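Local coordinates for Lmo2125 protein (Listeria monocytogenes serovar 1/2a, PDB 5TU0) that binds maltose and probably serves as the membrane-attached substrate-binding component of a sugar transport system, at residues Q99-D103 / D104-G108; L118-K122 / D123-K127. The protein carries 2 engineered substitutions. One frame throughout, in Å; residues are numbered along the deposited sequence.

Contact 1: Q99-D103 / D104-G108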
ATOM      1  N   GLN A  99       0.069  10.338   6.891  1.00 30.56           N
ATOM      2  CA  GLN A  99       0.873   9.647   5.855  1.00 29.24           C
ATOM      3  C   GLN A  99       2.084  10.443   5.378  1.00 28.07           C
ATOM      4  O   GLN A  99       3.084   9.873   4.971  1.00 28.85           O
ATOM      5  CB  GLN A  99       0.022   9.400   4.604  1.00 29.24           C
ATOM      6  CG  GLN A  99      -1.105   8.402   4.750  1.00 30.58           C
ATOM      7  CD  GLN A  99      -0.626   6.965   4.719  1.00 30.43           C
ATOM      8  OE1 GLN A  99       0.540   6.684   4.971  1.00 30.68           O
ATOM      9  NE2 GLN A  99      -1.525   6.058   4.411  1.00 30.40           N
ATOM     10  N   VAL A 100       1.947  11.761   5.372  1.00 26.83           N
ATOM     11  CA  VAL A 100       2.994  12.648   4.884  1.00 25.88           C
ATOM     12  C   VAL A 100       3.684  13.398   6.024  1.00 26.19           C
ATOM     13  O   VAL A 100       4.400  14.371   5.778  1.00 26.48           O
ATOM     14  CB  VAL A 100       2.395  13.671   3.877  1.00 25.26           C
ATOM     15  CG1 VAL A 100       1.908  12.969   2.626  1.00 25.67           C
ATOM     16  CG2 VAL A 100       1.260  14.475   4.506  1.00 25.49           C
ATOM     17  N   THR A 101       3.506  12.916   7.253  1.00 26.86           N
ATOM     18  CA  THR A 101       4.034  13.588   8.426  1.00 27.47           C
ATOM     19  C   THR A 101       5.016  12.712   9.222  1.00 27.98           C
ATOM     20  O   THR A 101       4.783  11.515   9.419  1.00 26.88           O
ATOM     21  CB  THR A 101       2.857  14.020   9.360  1.00 28.45           C
ATOM     22  OG1 THR A 101       1.934  14.863   8.642  1.00 28.47           O
ATOM     23  CG2 THR A 101       3.354  14.754  10.589  1.00 30.18           C
ATOM     24  N   ILE A 102       6.116  13.318   9.666  1.00 27.70           N
ATOM     25  CA  ILE A 102       7.081  12.647  10.548  1.00 28.69           C
ATOM     26  C   ILE A 102       7.631  13.716  11.489  1.00 30.90           C
ATOM     27  O   ILE A 102       7.874  14.838  11.050  1.00 31.95           O
ATOM     28  CB  ILE A 102       8.208  11.905   9.786  1.00 27.89           C
ATOM     29  CG1 ILE A 102       8.957  10.957  10.739  1.00 28.25           C
ATOM     30  CG2 ILE A 102       9.169  12.877   9.119  1.00 28.57           C
ATOM     31  CD1 ILE A 102       9.912  10.008  10.062  1.00 28.23           C
ATOM     32  N   ASP A 103       7.779  13.389  12.779  1.00 32.99           N
ATOM     33  CA  ASP A 103       8.278  14.367  13.784  1.00 36.32           C
ATOM     34  C   ASP A 103       7.446  15.670  13.749  1.00 35.52           C
ATOM     35  O   ASP A 103       8.003  16.760  13.884  1.00 35.34           O
ATOM     36  CB  ASP A 103       9.756  14.743  13.522  1.00 39.91           C
ATOM     37  CG  ASP A 103      10.695  13.542  13.454  1.00 42.78           C
ATOM     38  OD1 ASP A 103      10.710  12.738  14.414  1.00 47.75           O
ATOM     39  OD2 ASP A 103      11.455  13.440  12.448  1.00 44.51           O
ATOM     40  N   ASP A 104       6.132  15.559  13.571  0.50 35.24           N
ATOM     41  CA  ASP A 104       5.262  16.743  13.502  0.50 35.96           C
ATOM     42  C   ASP A 104       5.655  17.727  12.388  0.50 34.70           C
ATOM     43  O   ASP A 104       5.455  18.938  12.533  0.50 34.55           O
ATOM     44  CB  ASP A 104       5.214  17.469  14.855  0.50 38.33           C
ATOM     45  CG  ASP A 104       4.779  16.557  15.992  0.50 40.08           C
ATOM     46  OD1 ASP A 104       4.048  15.585  15.724  0.50 41.76           O
ATOM     47  OD2 ASP A 104       5.164  16.805  17.151  0.50 42.27           O
ATOM     48  N   LYS A 105       6.243  17.213  11.302  1.00 32.91           N
ATOM     49  CA  LYS A 105       6.578  18.035  10.116  1.00 32.10           C
ATOM     50  C   LYS A 105       5.968  17.394   8.866  1.00 29.82           C
ATOM     51  O   LYS A 105       6.003  16.176   8.722  1.00 28.48           O
ATOM     52  CB  LYS A 105       8.093  18.175   9.969  1.00 33.44           C
ATOM     53  CG  LYS A 105       8.757  18.927  11.111  1.00 37.62           C
ATOM     54  CD  LYS A 105      10.237  19.122  10.851  1.00 40.28           C
ATOM     55  CE  LYS A 105      10.945  19.795  12.017  1.00 44.86           C
ATOM     56  NZ  LYS A 105      10.993  18.909  13.224  1.00 47.71           N
ATOM     57  N   ILE A 106       5.409  18.220   7.976  1.00 27.90           N
ATOM     58  CA  ILE A 106       4.720  17.744   6.777  1.00 27.01           C
ATOM     59  C   ILE A 106       5.656  17.818   5.575  1.00 25.55           C
ATOM     60  O   ILE A 106       6.186  18.899   5.263  1.00 25.28           O
ATOM     61  CB  ILE A 106       3.460  18.590   6.535  1.00 29.16           C
ATOM     62  CG1 ILE A 106       2.468  18.397   7.698  1.00 31.51           C
ATOM     63  CG2 ILE A 106       2.799  18.233   5.200  1.00 28.91           C
ATOM     64  CD1 ILE A 106       1.378  19.456   7.764  1.00 32.74           C
ATOM     65  N   TYR A 107       5.861  16.678   4.915  1.00 24.59           N
ATOM     66  CA  TYR A 107       6.768  16.591   3.756  1.00 24.51           C
ATOM     67  C   TYR A 107       6.140  16.218   2.389  1.00 23.94           C
ATOM     68  O   TYR A 107       6.851  15.929   1.424  1.00 23.52           O
ATOM     69  CB  TYR A 107       7.927  15.662   4.079  1.00 24.38           C
ATOM     70  CG  TYR A 107       8.837  16.171   5.163  1.00 24.69           C
ATOM     71  CD1 TYR A 107       9.685  17.260   4.932  1.00 25.55           C
ATOM     72  CD2 TYR A 107       8.906  15.539   6.411  1.00 24.70           C
ATOM     73  CE1 TYR A 107      10.543  17.725   5.913  1.00 27.08           C
ATOM     74  CE2 TYR A 107       9.759  16.005   7.391  1.00 26.47           C
ATOM     75  CZ  TYR A 107      10.581  17.092   7.135  1.00 27.34           C
ATOM     76  OH  TYR A 107      11.435  17.564   8.093  1.00 28.89           O
ATOM     77  N   GLY A 108       4.822  16.272   2.300  1.00 23.94           N
ATOM     78  CA  GLY A 108       4.140  16.010   1.059  1.00 23.89           C
ATOM     79  C   GLY A 108       2.672  16.269   1.158  1.00 23.09           C
ATOM     80  O   GLY A 108       2.156  16.534   2.247  1.00 23.22           O
TER
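A tight beta hairpin brings strand 101-102 back against the start of strand 105-121, and Ile102 and Lys105 close it around a type I' turn. Asp103 (phi 53°) and Asp104 (phi 58°) fill the two corner positions, both with the left-handed helical backbone this turn needs. Ile102 and Lys105 are bonded both ways: Ile102 N gives to Lys105 O at 3.0 Å in the carbonyl plane, whereas Lys105 N reaches Ile102 O at 2.9 Å from above the carbonyl plane. One step back, Thr101 and Ile106 form the non-hydrogen-bonded pair, with Thr101 CA only 3.3 Å from Lys105 O in a CA-H...O contact. A third bond, Tyr107 N to Val100 O at 2.9 Å, is almost straight (177°). Across the strands, Ile102 CG2 meets the edge of the Tyr107 ring, near its plane, 3.6 Å from CE2. Thr101 OG1 lies 3.7 Å from Ile106 CG1, while its hydrogen bond goes to the Gln97 carbonyl. Val100 presses its branches on Gly108, CG2 being 3.2 Å from Gly108 O, a buried carbonyl with no polar partner in the model; CG2 also touches Ile106 CG2 at 4.1 Å. Helix 69-77 packs on Val100 and Tyr107 through Ile72, and its Gln77 hydrogen-bonds the Asp103 carboxylate. Two corner residues enclosed by a pair joined by two backbone hydrogen bonds are the signature of the two-residue type I' hairpin.

Contact 2: L118-K122 / D123-K127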
ATOM      1  N   LEU A 118      -9.989  -7.844  -2.038  1.00 25.57           N
ATOM      2  CA  LEU A 118     -10.275  -9.236  -2.414  1.00 25.28           C
ATOM      3  C   LEU A 118     -10.738  -9.274  -3.877  1.00 26.64           C
ATOM      4  O   LEU A 118     -11.775  -8.680  -4.228  1.00 27.58           O
ATOM      5  CB  LEU A 118     -11.382  -9.828  -1.546  1.00 25.49           C
ATOM      6  CG  LEU A 118     -11.701 -11.296  -1.846  1.00 25.60           C
ATOM      7  CD1 LEU A 118     -10.650 -12.195  -1.204  1.00 25.60           C
ATOM      8  CD2 LEU A 118     -13.093 -11.693  -1.384  1.00 26.87           C
ATOM      9  N   TYR A 119      -9.965  -9.936  -4.730  1.00 27.10           N
ATOM     10  CA  TYR A 119     -10.366 -10.166  -6.120  1.00 27.89           C
ATOM     11  C   TYR A 119     -11.062 -11.498  -6.144  1.00 28.64           C
ATOM     12  O   TYR A 119     -10.645 -12.411  -5.432  1.00 28.39           O
ATOM     13  CB  TYR A 119      -9.168 -10.278  -7.052  1.00 28.34           C
ATOM     14  CG  TYR A 119      -8.477  -8.982  -7.341  1.00 28.59           C
ATOM     15  CD1 TYR A 119      -8.976  -8.121  -8.309  1.00 29.00           C
ATOM     16  CD2 TYR A 119      -7.295  -8.636  -6.686  1.00 27.38           C
ATOM     17  CE1 TYR A 119      -8.343  -6.928  -8.591  1.00 29.91           C
ATOM     18  CE2 TYR A 119      -6.646  -7.457  -6.973  1.00 27.88           C
ATOM     19  CZ  TYR A 119      -7.177  -6.601  -7.924  1.00 29.03           C
ATOM     20  OH  TYR A 119      -6.557  -5.420  -8.202  1.00 30.22           O
ATOM     21  N   TYR A 120     -12.124 -11.622  -6.936  1.00 29.68           N
ATOM     22  CA  TYR A 120     -12.802 -12.927  -7.081  1.00 29.81           C
ATOM     23  C   TYR A 120     -13.257 -13.089  -8.519  1.00 30.70           C
ATOM     24  O   TYR A 120     -13.390 -12.107  -9.273  1.00 31.07           O
ATOM     25  CB  TYR A 120     -13.973 -13.116  -6.087  1.00 30.09           C
ATOM     26  CG  TYR A 120     -15.202 -12.290  -6.374  1.00 31.21           C
ATOM     27  CD1 TYR A 120     -15.257 -10.946  -6.026  1.00 31.64           C
ATOM     28  CD2 TYR A 120     -16.326 -12.859  -6.990  1.00 32.93           C
ATOM     29  CE1 TYR A 120     -16.381 -10.190  -6.302  1.00 32.94           C
ATOM     30  CE2 TYR A 120     -17.458 -12.103  -7.261  1.00 33.50           C
ATOM     31  CZ  TYR A 120     -17.474 -10.771  -6.912  1.00 34.23           C
ATOM     32  OH  TYR A 120     -18.585 -10.009  -7.179  1.00 38.54           O
ATOM     33  N   ASN A 121     -13.472 -14.333  -8.897  1.00 30.25           N
ATOM     34  CA  ASN A 121     -13.876 -14.671 -10.246  1.00 32.08           C
ATOM     35  C   ASN A 121     -15.391 -14.852 -10.307  1.00 33.11           C
ATOM     36  O   ASN A 121     -15.927 -15.814  -9.729  1.00 32.67           O
ATOM     37  CB  ASN A 121     -13.154 -15.944 -10.668  1.00 32.22           C
ATOM     38  CG  ASN A 121     -13.278 -16.218 -12.148  1.00 34.19           C
ATOM     39  OD1 ASN A 121     -14.265 -15.827 -12.789  1.00 35.73           O
ATOM     40  ND2 ASN A 121     -12.286 -16.906 -12.700  1.00 34.64           N
ATOM     41  N   LYS A 122     -16.073 -13.931 -11.011  1.00 33.71           N
ATOM     42  CA  LYS A 122     -17.524 -13.974 -11.147  1.00 34.95           C
ATOM     43  C   LYS A 122     -18.031 -15.198 -11.926  1.00 36.56           C
ATOM     44  O   LYS A 122     -19.218 -15.543 -11.832  1.00 36.88           O
ATOM     45  CB  LYS A 122     -18.062 -12.685 -11.776  1.00 36.04           C
ATOM     46  CG  LYS A 122     -17.733 -11.412 -11.010  1.00 35.58           C
ATOM     47  CD  LYS A 122     -18.496 -10.237 -11.596  1.00 36.87           C
ATOM     48  CE  LYS A 122     -18.214  -8.953 -10.868  1.00 36.67           C
ATOM     49  NZ  LYS A 122     -18.984  -7.851 -11.493  1.00 38.43           N
ATOM     50  N   ASP A 123     -17.158 -15.843 -12.701  1.00 37.79           N
ATOM     51  CA  ASP A 123     -17.541 -17.088 -13.406  1.00 39.18           C
ATOM     52  C   ASP A 123     -17.505 -18.305 -12.475  1.00 38.27           C
ATOM     53  O   ASP A 123     -18.034 -19.360 -12.826  1.00 38.18           O
ATOM     54  CB  ASP A 123     -16.646 -17.359 -14.619  1.00 40.91           C
ATOM     55  CG  ASP A 123     -16.885 -16.387 -15.762  1.00 43.03           C
ATOM     56  OD1 ASP A 123     -17.951 -15.740 -15.792  1.00 44.49           O
ATOM     57  OD2 ASP A 123     -16.016 -16.303 -16.658  1.00 44.56           O
ATOM     58  N   LEU A 124     -16.903 -18.155 -11.294  1.00 36.28           N
ATOM     59  CA  LEU A 124     -16.811 -19.257 -10.318  1.00 36.31           C
ATOM     60  C   LEU A 124     -17.702 -19.087  -9.079  1.00 36.30           C
ATOM     61  O   LEU A 124     -18.166 -20.088  -8.503  1.00 35.46           O
ATOM     62  CB  LEU A 124     -15.361 -19.392  -9.853  1.00 36.28           C
ATOM     63  CG  LEU A 124     -14.338 -19.678 -10.952  1.00 36.94           C
ATOM     64  CD1 LEU A 124     -12.928 -19.643 -10.383  1.00 36.37           C
ATOM     65  CD2 LEU A 124     -14.646 -21.016 -11.614  1.00 37.60           C
ATOM     66  N   LEU A 125     -17.903 -17.831  -8.659  1.00 34.75           N
ATOM     67  CA  LEU A 125     -18.725 -17.509  -7.494  1.00 35.45           C
ATOM     68  C   LEU A 125     -19.909 -16.610  -7.848  1.00 37.08           C
ATOM     69  O   LEU A 125     -19.779 -15.711  -8.691  1.00 36.67           O
ATOM     70  CB  LEU A 125     -17.881 -16.787  -6.434  1.00 33.96           C
ATOM     71  CG  LEU A 125     -16.675 -17.554  -5.887  1.00 33.07           C
ATOM     72  CD1 LEU A 125     -15.917 -16.707  -4.857  1.00 31.87           C
ATOM     73  CD2 LEU A 125     -17.131 -18.866  -5.280  1.00 33.20           C
ATOM     74  N   ASP A 126     -21.034 -16.838  -7.164  1.00 38.78           N
ATOM     75  CA  ASP A 126     -22.262 -16.052  -7.347  1.00 41.98           C
ATOM     76  C   ASP A 126     -22.136 -14.658  -6.763  1.00 39.97           C
ATOM     77  O   ASP A 126     -22.841 -13.750  -7.182  1.00 40.60           O
ATOM     78  CB  ASP A 126     -23.462 -16.731  -6.677  1.00 45.41           C
ATOM     79  CG  ASP A 126     -23.817 -18.046  -7.308  1.00 49.14           C
ATOM     80  OD1 ASP A 126     -23.476 -18.265  -8.496  1.00 52.47           O
ATOM     81  OD2 ASP A 126     -24.467 -18.863  -6.614  1.00 53.73           O
ATOM     82  N   LYS A 127     -21.274 -14.513  -5.764  1.00 38.49           N
ATOM     83  CA  LYS A 127     -21.019 -13.209  -5.151  1.00 37.74           C
ATOM     84  C   LYS A 127     -19.721 -13.213  -4.360  1.00 35.16           C
ATOM     85  O   LYS A 127     -19.165 -14.270  -4.067  1.00 31.79           O
ATOM     86  CB  LYS A 127     -22.160 -12.828  -4.228  1.00 39.90           C
ATOM     87  CG  LYS A 127     -22.421 -13.805  -3.096  1.00 41.03           C
ATOM     88  CD  LYS A 127     -23.614 -13.304  -2.310  1.00 44.53           C
ATOM     89  CE  LYS A 127     -24.051 -14.272  -1.232  1.00 46.66           C
ATOM     90  NZ  LYS A 127     -25.286 -13.767  -0.556  1.00 48.15           N
TER
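Asn121 swings CG anti to the backbone N (chi1 -168°), which carries the amide forward over the next residues, and Tyr120 holds CG between its backbone N and carbonyl carbon (chi1 72°), which sends the ring toward Leu125 and Lys127. The Asn121 amide oxygen OD1 then accepts from Asp123 N at 2.9 Å, the donor tilted out of the carbonyl plane: an Asx turn. The backbone carbonyl of the same residue is gripped twice, by Leu124 N and Leu125 N, each 3.0 Å from Asn121 O. Leu125 N comes nearly along the C=O axis, while Leu124 N sits above the carbonyl plane, 57° out of it. These bonds superimpose a beta turn and an alpha turn on the Asx turn, so Asn121 supports one helix-like coil of chain through both of its oxygens. Leu124 lies over one face of the amide, CG 3.8 Å from Asn121 CG and CD1 3.6 Å from Asn121 ND2, giving the polar side chain an apolar neighbour. Further on, Tyr120 CE2 approaches the Lys127 backbone carbon C at 3.8 Å, and CD2 lies 4.3 Å from Leu125 CB; both come to the ring obliquely. Lys122 makes a salt bridge with Glu327, at the start of helix 327-336, and the Asp123 carboxylate is hydrogen-bonded by Asn252. The turn thus ends strand 105-121, where Leu118 and Tyr120 are backbone-bonded to strand 253-256 and Tyr119 and Asn121 to Ile236 and Ala234, in and just before strand 235-238, and starts the loop toward helix 132-138.

Overall arrangement
From the N terminus, the chain leaves helix 94-99 and reverses at once in contact 1, which closes its hairpin before contact 2 opens; the two are in series and neither nest nor cross. Strand 105-121 joins them: contact 1 uses its beginning, contact 2 its end, with Glu114 of the sugar pocket between. Contact 2 closes the short turn at 121-125, where that strand gives way to the loop before helix 132-138. Their centres lie 39 Å apart, on opposite sides of the chain's centre, and their nearest atoms about 18 Å. Contact 1 belongs with helix 69-77, contact 2 with strands 235-238 and 253-256, consistent with a strand passing between the two lobes of a solute-binding protein.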